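Local atomic coordinates of TqaA (Penicillium aethiopicum, PDB entry 5DLK), a protein that probably closes a nonribosomal peptide into a ring as part of a fungal synthetase, of which this is the terminal condensation-like domain, binding phosphopantetheine. Residues A31-L36 with S46-L51. Sequence-based numbering, arbitrary orientation.
Sequences ALHKEL and STLEDL
With CG of His33 swung anti to the backbone N (chi1 173°), the imidazole reaches from the helix to Ser46, just ahead of strand 47-53, where OG of Ser46 sits between its backbone N and carbonyl carbon (chi1 67°). NE2 of His33 donates to OG of Ser46 over 3.0 Å, bent to 151° at the hydrogen, with the oxygen tilted out of the ring plane. The same hydroxyl also hydrogen-bonds Pro43 O, and the two partners together limit its rotation. Leu48 slides past His33 in the opposite sense, its CB 3.9 Å from CG of His33, while the Leu48 backbone N lies over one ring face near the rim. Helix 29-38 thus packs on strand 47-53, an outer strand of a three-stranded antiparallel sheet in which 108-115 lies between it and 100-105. In that strand Glu49 and Asp50 both face Val113, a classic beta bulge. Replacing His33 with an alanine would probably leave the Ser46 hydroxyl without its helix-side donor and open a gap beside Leu48. From the neighbouring position on the helix, CD2 of Leu32 meets CD1 of Leu51 at 4.0 Å, the two side chains crossing at about a right angle, and Leu32 also touches Ile110 and Val103 of the two other strands.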
# COMPACT_ATOMS: atom_id res chain seq x y z
N ALA A 31 5.50 6.45 -29.74
CA ALA A 31 4.27 6.95 -30.35
C ALA A 31 3.21 7.27 -29.30
O ALA A 31 2.48 8.25 -29.42
CB ALA A 31 3.73 5.96 -31.35
N LEU A 32 3.12 6.42 -28.28
CA LEU A 32 2.18 6.68 -27.20
C LEU A 32 2.54 7.95 -26.43
O LEU A 32 1.66 8.75 -26.08
CB LEU A 32 2.13 5.48 -26.25
CG LEU A 32 1.23 5.65 -25.04
CD1 LEU A 32 -0.22 5.87 -25.48
CD2 LEU A 32 1.36 4.45 -24.11
N HIS A 33 3.82 8.13 -26.16
CA HIS A 33 4.28 9.31 -25.43
C HIS A 33 3.98 10.58 -26.23
O HIS A 33 3.55 11.59 -25.67
CB HIS A 33 5.77 9.21 -25.14
CG HIS A 33 6.35 10.46 -24.54
ND1 HIS A 33 6.93 11.45 -25.30
CD2 HIS A 33 6.45 10.87 -23.25
CE1 HIS A 33 7.35 12.42 -24.51
NE2 HIS A 33 7.08 12.09 -23.26
N LYS A 34 4.19 10.52 -27.54
CA LYS A 34 3.94 11.64 -28.43
C LYS A 34 2.46 11.96 -28.45
O LYS A 34 2.05 13.12 -28.47
CB LYS A 34 4.45 11.32 -29.84
CG LYS A 34 4.45 12.50 -30.80
CD LYS A 34 5.23 12.16 -32.07
CE LYS A 34 5.21 13.31 -33.08
NZ LYS A 34 3.85 13.53 -33.66
N GLU A 35 1.64 10.91 -28.43
CA GLU A 35 0.20 11.06 -28.40
C GLU A 35 -0.29 11.74 -27.12
O GLU A 35 -1.18 12.59 -27.17
CB GLU A 35 -0.48 9.69 -28.56
CG GLU A 35 -2.00 9.75 -28.59
CD GLU A 35 -2.56 10.47 -29.81
OE1 GLU A 35 -1.79 10.76 -30.75
OE2 GLU A 35 -3.77 10.76 -29.82
N LEU A 36 0.30 11.38 -25.99
CA LEU A 36 -0.08 11.99 -24.71
C LEU A 36 0.35 13.45 -24.65
O LEU A 36 -0.36 14.29 -24.09
CB LEU A 36 0.52 11.21 -23.54
CG LEU A 36 -0.10 9.83 -23.33
CD1 LEU A 36 0.64 9.06 -22.25
CD2 LEU A 36 -1.59 9.94 -23.00
N SER A 46 8.87 16.58 -22.01
CA SER A 46 9.29 15.36 -21.34
C SER A 46 9.75 14.33 -22.36
O SER A 46 9.36 14.38 -23.53
CB SER A 46 8.15 14.76 -20.49
OG SER A 46 7.08 14.32 -21.32
N THR A 47 10.59 13.40 -21.91
CA THR A 47 10.97 12.26 -22.73
C THR A 47 10.47 10.98 -22.07
O THR A 47 10.21 10.95 -20.87
CB THR A 47 12.48 12.17 -22.91
OG1 THR A 47 13.11 12.03 -21.63
CG2 THR A 47 13.00 13.45 -23.59
N LEU A 48 10.34 9.92 -22.87
CA LEU A 48 9.92 8.63 -22.33
C LEU A 48 11.13 7.77 -22.02
O LEU A 48 11.85 7.33 -22.92
CB LEU A 48 9.00 7.91 -23.32
CG LEU A 48 8.44 6.57 -22.84
CD1 LEU A 48 7.42 6.79 -21.71
CD2 LEU A 48 7.83 5.81 -24.00
N GLU A 49 11.37 7.55 -20.73
CA GLU A 49 12.53 6.80 -20.27
C GLU A 49 12.28 5.28 -20.27
O GLU A 49 13.20 4.49 -20.54
CB GLU A 49 12.92 7.28 -18.87
CG GLU A 49 14.06 6.51 -18.25
CD GLU A 49 14.33 6.94 -16.82
OE1 GLU A 49 14.67 6.06 -16.00
OE2 GLU A 49 14.18 8.14 -16.51
N ASP A 50 11.05 4.88 -19.97
CA ASP A 50 10.70 3.46 -19.94
C ASP A 50 9.20 3.28 -20.04
O ASP A 50 8.42 4.22 -19.88
CB ASP A 50 11.23 2.79 -18.66
CG ASP A 50 11.66 1.33 -18.88
OD1 ASP A 50 11.15 0.66 -19.80
OD2 ASP A 50 12.53 0.86 -18.12
N LEU A 51 8.79 2.05 -20.33
CA LEU A 51 7.38 1.71 -20.30
C LEU A 51 7.28 0.27 -19.80
O LEU A 51 7.91 -0.63 -20.36
CB LEU A 51 6.75 1.88 -21.68
CG LEU A 51 5.22 1.92 -21.73
CD1 LEU A 51 4.74 2.57 -23.02
CD2 LEU A 51 4.65 0.51 -21.58